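Local coordinates for protein 2-methyl-aconitate isomerase (Shewanella oneidensis, PDB 5K87) that isomerises 2-methyl-trans-aconitate to 2-methyl-cis-aconitate in the 2-methylcitrate route of propionate breakdown, using base-catalysed proton abstraction and rotation about a carbon-carbon bond, at residues N216-N221 / P337-N342; T226-A231 / K283-A288; E232-T237 / A253-I258. The protein carries 1 engineered substitution. One frame throughout, in Å; residues are numbered along the deposited sequence.

Contact 1 of 3, residues N216-N221 / P337-N342; sequences NATMIN and PGTLVN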
loop_
_atom_site.group_PDB
_atom_site.type_symbol
_atom_site.label_atom_id
_atom_site.label_comp_id
_atom_site.label_asym_id
_atom_site.label_seq_id
_atom_site.Cartn_x
_atom_site.Cartn_y
_atom_site.Cartn_z
ATOM N N ASN A 216 -24.278 -16.762 -19.403
ATOM C CA ASN A 216 -23.446 -17.853 -19.888
ATOM C C ASN A 216 -22.132 -17.796 -19.137
ATOM O O ASN A 216 -21.577 -16.719 -18.934
ATOM C CB ASN A 216 -23.197 -17.754 -21.391
ATOM C CG ASN A 216 -24.296 -18.407 -22.205
ATOM O OD1 ASN A 216 -24.384 -19.633 -22.278
ATOM N ND2 ASN A 216 -25.133 -17.592 -22.824
ATOM N N ALA A 217 -21.658 -18.954 -18.707
ATOM C CA ALA A 217 -20.454 -19.001 -17.900
ATOM C C ALA A 217 -19.674 -20.266 -18.165
ATOM O O ALA A 217 -20.251 -21.325 -18.418
ATOM C CB ALA A 217 -20.809 -18.909 -16.426
ATOM N N THR A 218 -18.353 -20.152 -18.112
ATOM C CA THR A 218 -17.508 -21.325 -18.015
ATOM C C THR A 218 -16.954 -21.384 -16.605
ATOM O O THR A 218 -16.356 -20.421 -16.119
ATOM C CB THR A 218 -16.351 -21.305 -19.021
ATOM O OG1 THR A 218 -16.870 -21.533 -20.333
ATOM C CG2 THR A 218 -15.350 -22.399 -18.691
ATOM N N MET A 219 -17.186 -22.499 -15.938
ATOM C CA MET A 219 -16.692 -22.717 -14.592
ATOM C C MET A 219 -15.629 -23.793 -14.648
ATOM O O MET A 219 -15.904 -24.948 -14.990
ATOM C CB MET A 219 -17.851 -23.114 -13.683
ATOM C CG MET A 219 -18.759 -21.928 -13.371
ATOM S SD MET A 219 -20.383 -22.314 -12.687
ATOM C CE MET A 219 -21.232 -22.857 -14.166
ATOM N N ILE A 220 -14.402 -23.398 -14.341
ATOM C CA ILE A 220 -13.263 -24.288 -14.472
ATOM C C ILE A 220 -12.455 -24.315 -13.183
ATOM O O ILE A 220 -12.346 -23.308 -12.481
ATOM C CB ILE A 220 -12.385 -23.866 -15.674
ATOM C CG1 ILE A 220 -11.341 -24.935 -15.997
ATOM C CG2 ILE A 220 -11.742 -22.498 -15.443
ATOM C CD1 ILE A 220 -10.607 -24.685 -17.300
ATOM N N ASN A 221 -11.910 -25.477 -12.854
ATOM C CA ASN A 221 -11.050 -25.592 -11.694
ATOM C C ASN A 221 -9.661 -25.997 -12.159
ATOM O O ASN A 221 -9.344 -27.184 -12.265
ATOM C CB ASN A 221 -11.613 -26.589 -10.687
ATOM C CG ASN A 221 -11.036 -26.392 -9.310
ATOM O OD1 ASN A 221 -9.963 -25.803 -9.157
ATOM N ND2 ASN A 221 -11.734 -26.890 -8.295
ATOM N N PRO A 337 -11.393 -26.324 -26.583
ATOM C CA PRO A 337 -12.321 -25.749 -27.560
ATOM C C PRO A 337 -13.750 -25.711 -27.034
ATOM O O PRO A 337 -14.247 -26.715 -26.531
ATOM C CB PRO A 337 -12.203 -26.701 -28.752
ATOM C CG PRO A 337 -10.812 -27.242 -28.637
ATOM C CD PRO A 337 -10.574 -27.404 -27.165
ATOM N N GLY A 338 -14.380 -24.546 -27.113
ATOM C CA GLY A 338 -15.762 -24.410 -26.695
ATOM C C GLY A 338 -16.006 -23.690 -25.378
ATOM O O GLY A 338 -17.135 -23.305 -25.101
ATOM N N THR A 339 -14.985 -23.519 -24.538
ATOM C CA THR A 339 -15.182 -22.706 -23.331
ATOM C C THR A 339 -15.385 -21.256 -23.741
ATOM O O THR A 339 -15.029 -20.863 -24.850
ATOM C CB THR A 339 -13.990 -22.768 -22.355
ATOM O OG1 THR A 339 -12.862 -22.113 -22.939
ATOM C CG2 THR A 339 -13.643 -24.201 -21.980
ATOM N N LEU A 340 -15.952 -20.446 -22.851
ATOM C CA LEU A 340 -16.137 -19.035 -23.159
ATOM C C LEU A 340 -14.806 -18.332 -23.405
ATOM O O LEU A 340 -14.726 -17.399 -24.195
ATOM C CB LEU A 340 -16.898 -18.325 -22.040
ATOM C CG LEU A 340 -18.367 -18.700 -21.863
ATOM C CD1 LEU A 340 -19.050 -17.675 -20.973
ATOM C CD2 LEU A 340 -19.077 -18.807 -23.205
ATOM N N VAL A 341 -13.763 -18.774 -22.706
ATOM C CA VAL A 341 -12.440 -18.196 -22.875
ATOM C C VAL A 341 -11.905 -18.543 -24.267
ATOM O O VAL A 341 -11.420 -17.690 -25.001
ATOM C CB VAL A 341 -11.478 -18.717 -21.790
ATOM C CG1 VAL A 341 -10.082 -18.166 -21.998
ATOM C CG2 VAL A 341 -12.001 -18.368 -20.386
ATOM N N ASN A 342 -12.019 -19.816 -24.620
ATOM C CA ASN A 342 -11.630 -20.288 -25.942
ATOM C C ASN A 342 -12.367 -19.532 -27.047
ATOM O O ASN A 342 -11.765 -19.112 -28.033
ATOM C CB ASN A 342 -11.893 -21.779 -26.044
ATOM C CG ASN A 342 -11.645 -22.312 -27.432
ATOM O OD1 ASN A 342 -12.583 -22.488 -28.210
ATOM N ND2 ASN A 342 -10.384 -22.561 -27.759
#

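Contact 2 of 3, residues T226-A231 / K283-A288; sequences TIFINA and KIAFVA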
loop_
_atom_site.group_PDB
_atom_site.type_symbol
_atom_site.label_atom_id
_atom_site.label_comp_id
_atom_site.label_asym_id
_atom_site.label_seq_id
_atom_site.Cartn_x
_atom_site.Cartn_y
_atom_site.Cartn_z
ATOM N N THR A 226 -12.517 -20.885 -10.994
ATOM C CA THR A 226 -12.799 -19.613 -11.642
ATOM C C THR A 226 -14.092 -19.681 -12.443
ATOM O O THR A 226 -14.353 -20.672 -13.144
ATOM C CB THR A 226 -11.639 -19.202 -12.590
ATOM O OG1 THR A 226 -10.408 -19.189 -11.857
ATOM C CG2 THR A 226 -11.880 -17.818 -13.161
ATOM N N ILE A 227 -14.893 -18.630 -12.331
ATOM C CA ILE A 227 -16.101 -18.451 -13.114
ATOM C C ILE A 227 -15.799 -17.392 -14.156
ATOM O O ILE A 227 -15.466 -16.261 -13.800
ATOM C CB ILE A 227 -17.239 -17.920 -12.232
ATOM C CG1 ILE A 227 -17.491 -18.848 -11.047
ATOM C CG2 ILE A 227 -18.494 -17.728 -13.052
ATOM C CD1 ILE A 227 -18.027 -18.134 -9.815
ATOM N N PHE A 228 -15.911 -17.751 -15.435
ATOM C CA PHE A 228 -15.750 -16.803 -16.528
ATOM C C PHE A 228 -17.106 -16.479 -17.152
ATOM O O PHE A 228 -17.863 -17.384 -17.503
ATOM C CB PHE A 228 -14.873 -17.399 -17.634
ATOM C CG PHE A 228 -13.437 -17.591 -17.249
ATOM C CD1 PHE A 228 -12.569 -16.510 -17.200
ATOM C CD2 PHE A 228 -12.943 -18.853 -16.976
ATOM C CE1 PHE A 228 -11.238 -16.681 -16.869
ATOM C CE2 PHE A 228 -11.617 -19.034 -16.642
ATOM C CZ PHE A 228 -10.762 -17.947 -16.590
ATOM N N ILE A 229 -17.410 -15.200 -17.301
ATOM C CA ILE A 229 -18.627 -14.797 -17.991
ATOM C C ILE A 229 -18.259 -13.825 -19.105
ATOM O O ILE A 229 -17.164 -13.273 -19.115
ATOM C CB ILE A 229 -19.640 -14.183 -17.010
ATOM C CG1 ILE A 229 -18.982 -13.064 -16.203
ATOM C CG2 ILE A 229 -20.189 -15.260 -16.070
ATOM C CD1 ILE A 229 -19.785 -12.643 -14.987
ATOM N N ASN A 230 -19.150 -13.648 -20.071
ATOM C CA ASN A 230 -18.894 -12.726 -21.162
ATOM C C ASN A 230 -19.097 -11.284 -20.712
ATOM O O ASN A 230 -20.123 -10.954 -20.109
ATOM C CB ASN A 230 -19.796 -13.014 -22.357
ATOM C CG ASN A 230 -19.416 -14.291 -23.080
ATOM O OD1 ASN A 230 -18.251 -14.694 -23.092
ATOM N ND2 ASN A 230 -20.405 -14.940 -23.687
ATOM N N ALA A 231 -18.126 -10.425 -21.015
ATOM C CA ALA A 231 -18.204 -9.014 -20.656
ATOM C C ALA A 231 -19.533 -8.386 -21.091
ATOM O O ALA A 231 -20.161 -7.643 -20.329
ATOM C CB ALA A 231 -17.040 -8.251 -21.263
ATOM N N LYS A 283 -12.801 -17.499 -7.914
ATOM C CA LYS A 283 -12.663 -16.177 -8.506
ATOM C C LYS A 283 -13.737 -15.980 -9.571
ATOM O O LYS A 283 -14.283 -16.956 -10.112
ATOM C CB LYS A 283 -11.279 -16.046 -9.147
ATOM C CG LYS A 283 -10.127 -16.273 -8.168
ATOM C CD LYS A 283 -10.103 -15.247 -7.039
ATOM C CE LYS A 283 -8.865 -15.401 -6.161
ATOM N NZ LYS A 283 -8.924 -14.485 -4.974
ATOM N N ILE A 284 -14.041 -14.722 -9.875
ATOM C CA ILE A 284 -14.917 -14.388 -10.990
ATOM C C ILE A 284 -14.198 -13.441 -11.949
ATOM O O ILE A 284 -13.460 -12.543 -11.525
ATOM C CB ILE A 284 -16.269 -13.803 -10.504
ATOM C CG1 ILE A 284 -17.234 -13.581 -11.672
ATOM C CG2 ILE A 284 -16.071 -12.549 -9.651
ATOM C CD1 ILE A 284 -18.676 -13.410 -11.222
ATOM N N ALA A 285 -14.395 -13.670 -13.243
ATOM C CA ALA A 285 -13.720 -12.919 -14.293
ATOM C C ALA A 285 -14.640 -12.742 -15.484
ATOM O O ALA A 285 -15.590 -13.509 -15.681
ATOM C CB ALA A 285 -12.451 -13.634 -14.717
ATOM N N PHE A 286 -14.366 -11.728 -16.283
ATOM C CA PHE A 286 -15.124 -11.526 -17.508
ATOM C C PHE A 286 -14.206 -11.401 -18.716
ATOM O O PHE A 286 -13.076 -10.913 -18.604
ATOM C CB PHE A 286 -16.165 -10.397 -17.396
ATOM C CG PHE A 286 -15.618 -9.043 -17.017
ATOM C CD1 PHE A 286 -15.420 -8.705 -15.685
ATOM C CD2 PHE A 286 -15.384 -8.077 -17.984
ATOM C CE1 PHE A 286 -14.960 -7.446 -15.333
ATOM C CE2 PHE A 286 -14.928 -6.817 -17.633
ATOM C CZ PHE A 286 -14.717 -6.505 -16.305
ATOM N N VAL A 287 -14.696 -11.879 -19.861
ATOM C CA VAL A 287 -13.864 -12.043 -21.047
ATOM C C VAL A 287 -14.492 -11.369 -22.261
ATOM O O VAL A 287 -15.707 -11.165 -22.312
ATOM C CB VAL A 287 -13.630 -13.548 -21.377
ATOM C CG1 VAL A 287 -13.066 -14.272 -20.170
ATOM C CG2 VAL A 287 -14.919 -14.230 -21.856
ATOM N N ALA A 288 -13.661 -11.036 -23.241
ATOM C CA ALA A 288 -14.141 -10.451 -24.482
ATOM C C ALA A 288 -13.119 -10.675 -25.583
ATOM O O ALA A 288 -11.945 -10.921 -25.303
ATOM C CB ALA A 288 -14.392 -8.967 -24.302
#

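Contact 3 of 3, residues E232-T237 / A253-I258; sequences EDLGYT and AKFETI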
loop_
_atom_site.group_PDB
_atom_site.type_symbol
_atom_site.label_atom_id
_atom_site.label_comp_id
_atom_site.label_asym_id
_atom_site.label_seq_id
_atom_site.Cartn_x
_atom_site.Cartn_y
_atom_site.Cartn_z
ATOM N N GLU A 232 -19.970 -8.688 -22.312
ATOM C CA GLU A 232 -21.156 -8.038 -22.865
ATOM C C GLU A 232 -22.427 -8.372 -22.094
ATOM O O GLU A 232 -23.357 -7.568 -22.061
ATOM C CB GLU A 232 -21.331 -8.366 -24.353
ATOM C CG GLU A 232 -21.690 -9.809 -24.648
ATOM C CD GLU A 232 -21.955 -10.047 -26.126
ATOM O OE1 GLU A 232 -21.876 -9.076 -26.907
ATOM O OE2 GLU A 232 -22.240 -11.202 -26.505
ATOM N N ASP A 233 -22.464 -9.541 -21.460
ATOM C CA ASP A 233 -23.619 -9.928 -20.651
ATOM C C ASP A 233 -23.750 -9.080 -19.387
ATOM O O ASP A 233 -24.789 -9.091 -18.726
ATOM C CB ASP A 233 -23.559 -11.414 -20.291
ATOM C CG ASP A 233 -23.714 -12.312 -21.503
ATOM O OD1 ASP A 233 -24.151 -11.819 -22.569
ATOM O OD2 ASP A 233 -23.406 -13.515 -21.387
ATOM N N LEU A 234 -22.687 -8.354 -19.058
ATOM C CA LEU A 234 -22.669 -7.455 -17.913
ATOM C C LEU A 234 -22.698 -5.994 -18.344
ATOM O O LEU A 234 -22.658 -5.094 -17.503
ATOM C CB LEU A 234 -21.409 -7.702 -17.083
ATOM C CG LEU A 234 -21.211 -9.113 -16.539
ATOM C CD1 LEU A 234 -19.766 -9.312 -16.108
ATOM C CD2 LEU A 234 -22.162 -9.360 -15.382
ATOM N N GLY A 235 -22.763 -5.753 -19.649
ATOM C CA GLY A 235 -22.717 -4.400 -20.180
ATOM C C GLY A 235 -21.313 -3.813 -20.202
ATOM O O GLY A 235 -21.140 -2.595 -20.296
ATOM N N TYR A 236 -20.305 -4.680 -20.112
ATOM C CA TYR A 236 -18.902 -4.263 -20.196
ATOM C C TYR A 236 -18.327 -4.606 -21.565
ATOM O O TYR A 236 -18.934 -5.366 -22.323
ATOM C CB TYR A 236 -18.068 -4.911 -19.082
ATOM C CG TYR A 236 -18.441 -4.424 -17.699
ATOM C CD1 TYR A 236 -18.369 -3.074 -17.373
ATOM C CD2 TYR A 236 -18.860 -5.311 -16.718
ATOM C CE1 TYR A 236 -18.710 -2.619 -16.104
ATOM C CE2 TYR A 236 -19.206 -4.865 -15.453
ATOM C CZ TYR A 236 -19.130 -3.519 -15.156
ATOM O OH TYR A 236 -19.471 -3.074 -13.896
ATOM N N THR A 237 -17.158 -4.051 -21.875
ATOM C CA THR A 237 -16.495 -4.333 -23.143
ATOM C C THR A 237 -15.259 -5.199 -22.968
ATOM O O THR A 237 -14.755 -5.757 -23.935
ATOM C CB THR A 237 -16.057 -3.048 -23.834
ATOM O OG1 THR A 237 -15.052 -2.415 -23.037
ATOM C CG2 THR A 237 -17.238 -2.104 -24.001
ATOM N N ALA A 253 -21.419 -5.367 -5.937
ATOM C CA ALA A 253 -22.432 -6.218 -5.326
ATOM C C ALA A 253 -22.965 -7.248 -6.329
ATOM O O ALA A 253 -23.198 -8.412 -5.986
ATOM C CB ALA A 253 -23.566 -5.368 -4.774
ATOM N N LYS A 254 -23.135 -6.821 -7.574
ATOM C CA LYS A 254 -23.613 -7.711 -8.622
ATOM C C LYS A 254 -22.613 -8.836 -8.879
ATOM O O LYS A 254 -22.986 -10.010 -8.922
ATOM C CB LYS A 254 -23.900 -6.934 -9.904
ATOM C CG LYS A 254 -24.500 -7.770 -11.028
ATOM C CD LYS A 254 -24.877 -6.866 -12.194
ATOM C CE LYS A 254 -25.435 -7.648 -13.366
ATOM N NZ LYS A 254 -25.724 -6.736 -14.513
ATOM N N PHE A 255 -21.337 -8.483 -9.033
ATOM C CA PHE A 255 -20.296 -9.493 -9.207
ATOM C C PHE A 255 -20.289 -10.493 -8.065
ATOM O O PHE A 255 -20.133 -11.691 -8.292
ATOM C CB PHE A 255 -18.915 -8.851 -9.317
ATOM C CG PHE A 255 -18.566 -8.394 -10.699
ATOM C CD1 PHE A 255 -18.401 -9.309 -11.724
ATOM C CD2 PHE A 255 -18.356 -7.055 -10.963
ATOM C CE1 PHE A 255 -18.063 -8.889 -12.996
ATOM C CE2 PHE A 255 -18.014 -6.626 -12.229
ATOM C CZ PHE A 255 -17.874 -7.543 -13.251
ATOM N N GLU A 256 -20.471 -10.007 -6.843
ATOM C CA GLU A 256 -20.436 -10.895 -5.695
ATOM C C GLU A 256 -21.599 -11.892 -5.697
ATOM O O GLU A 256 -21.413 -13.057 -5.359
ATOM C CB GLU A 256 -20.343 -10.110 -4.383
ATOM C CG GLU A 256 -20.322 -10.997 -3.129
ATOM C CD GLU A 256 -19.193 -12.033 -3.095
ATOM O OE1 GLU A 256 -18.195 -11.924 -3.841
ATOM O OE2 GLU A 256 -19.303 -12.976 -2.287
ATOM N N THR A 257 -22.792 -11.429 -6.070
ATOM C CA THR A 257 -23.948 -12.320 -6.147
ATOM C C THR A 257 -23.745 -13.383 -7.227
ATOM O O THR A 257 -24.056 -14.552 -7.020
ATOM C CB THR A 257 -25.263 -11.547 -6.387
ATOM O OG1 THR A 257 -25.444 -10.573 -5.350
ATOM C CG2 THR A 257 -26.444 -12.508 -6.379
ATOM N N ILE A 258 -23.201 -12.979 -8.370
ATOM C CA ILE A 258 -22.917 -13.920 -9.442
ATOM C C ILE A 258 -21.854 -14.931 -8.992
ATOM O O ILE A 258 -21.990 -16.132 -9.233
ATOM C CB ILE A 258 -22.492 -13.212 -10.735
ATOM C CG1 ILE A 258 -23.608 -12.280 -11.221
ATOM C CG2 ILE A 258 -22.188 -14.243 -11.801
ATOM C CD1 ILE A 258 -23.181 -11.318 -12.316
HETATM O O HOH W 1 -26.267 -7.784 -16.898
HETATM O O HOH W 2 -23.731 -5.242 -15.207
#

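Contact 1 of 3, residues N216-N221 / P337-N342
Thr218 and Leu340 make the polar link between strand segment 216-221 and the start of the helix in 337-342. Leu340 N donates to Thr218 OG1 at 2.9 Å, and the bond is almost perfectly straight (178° at the hydrogen). The same hydroxyl is hydrogen-bonded to Leu203 O, so it accepts a hydrogen bond from the Leu340 amide and donates one to the Leu203 carbonyl. The OG1 of Thr218 lies anti to its own carbonyl carbon (chi1 -72°). This sends the hydroxyl to the Leu340 amide and the methyl to Thr339.

Two further bonds shape the helix start itself. Thr339 is the N-cap, and its OG1 accepts from Asn342 N at 3.0 Å. Thr339 OG1 also bonds to Ala333 O, at the end of the preceding helix. Asn342 OD1 accepts from Gly338 N, with the donor standing well above the amide plane rather than on a lone pair.

Van der Waals contacts fill the rest. Leu340 and Thr218 run past each other in opposite directions, with Leu340 CG 3.6 Å from Thr218 OG1. Leu340 CD1 reaches further along the strand. It lies 3.4 Å from Asn216 O, a buried carbonyl with no polar partner in the model, and 3.6 Å from Ala217 CA. Thr218 CG2 meets Thr339 CB at 3.9 Å.

The contact lies away from the substrate-binding residues. It is a threonine N-cap whose first helical amide is bound by a side chain from a neighbouring beta-strand.

Contact 2 of 3, residues T226-A231 / K283-A288
Strand residues Thr226 to Asn230 run parallel to Lys283 to Val287, one of the parallel pairings in this mixed beta structure. The strand directions differ by 34°, the twist of the pair. Five backbone bonds join them. Ile227 N donates to Lys283 O at 2.8 Å, and Ala285 N returns a bond to Ile227 O. Ile229 N then reaches Ala285 O, and Val287 N reaches Ile229 O. Ala231 N closes the row on Val287 O at 2.8 Å, just beyond the end of the strand. CA-H...O contacts reinforce the row; in the shortest, Phe286 CA is 3.1 Å from Ile229 O.

On the face of Phe228, Ala285 and Val287, the aromatic ring does the touching. Phe228 CD1 is 3.8 Å from Ala285 CB and equally far from Val287 CG1, and the ring meets both methyls obliquely. Thr226 CG2 lies over one ring face, 3.6 Å above the plane of Phe228. Helix 324-334 packs against Phe228 on this face. Further along, Asn230 OD1 rests 3.6 Å from Val287 CG2.

The opposite face carries Ile227, Ile229, Ile284 and Phe286. Phe286 CG sits between the backbone N and the carbonyl carbon (chi1 58°), which brings the ring alongside the turn at Ala231. Ala231 CB lies at the edge of the Phe286 ring, 3.7 Å from Phe286 CD2. Helix 249-266 covers Ile284 here.

Lys283 leads its side chain away from the neighbouring strand. Its NZ hydrogen-bonds with Ser314 OG and His280 ND1. Lys283 and Ser314 both bind substrate. The pair is a parallel step in a mostly antiparallel mixed beta structure, with Lys283 at its start; the family belongs to the diaminopimelate epimerase clan.

Contact 3 of 3, residues E232-T237 / A253-I258
Leu234 of segment 232-237 packs against Phe255 and Ile258 of the helical segment 253-258. Its two methyls part. Leu234 CD1 is 3.6 Å from Phe255 CE1, on the outer part of the ring. Leu234 CD2 meets Ile258 CD1 at 3.8 Å. The Phe255 ring leaves the helix with CG anti to the carbonyl carbon (chi1 -84°) and reaches across to the loop. There it also meets Tyr236, CE2 of the tyrosine lying 3.7 Å from CZ of the phenylalanine. The rings approach obliquely. Phe286 and Ile284 of strand 283-288 also touch Phe255, so the ring ends in a buried cluster. Replacing Phe255 with an alanine is likely to open a gap beside Leu234 CD1 and leave the Tyr236 ring without one of its aromatic neighbours.

The other side is looser and wet. Lys254 is fully extended, all four torsions near 180°, and its amino group arrives at the loop through water. One water accepts from Lys254 NZ and donates to Asp233 O, 2.7 Å from each. A second links the same NZ to Leu234 O. Lys254 CE comes no nearer than 4.2 Å to Leu234 CD2.

This is loop-on-helix packing: a short 3-10 turn after a strand is pinned to helix 249-266 by a core of aliphatic and aromatic side chains with a water-bridged rim.

Following the chain from the N terminus, the first of the contact segments to appear is 216-221, on strand 213-221. The chain turns back into strand 225-230, which pairs antiparallel with that strand. The loop 232-237 follows, and helix 249-266 closes the smallest loop at contact 3. Strand 283-288 then closes a larger one at contact 2. Only after helix 324-334 does segment 337-342 return to make contact 1. The three loops are therefore nested, contact 3 inside contact 2 and contact 2 inside contact 1. Together they tie three strands to helices 249-266 and 340-344. Phe286 and Phe255 join contacts 2 and 3.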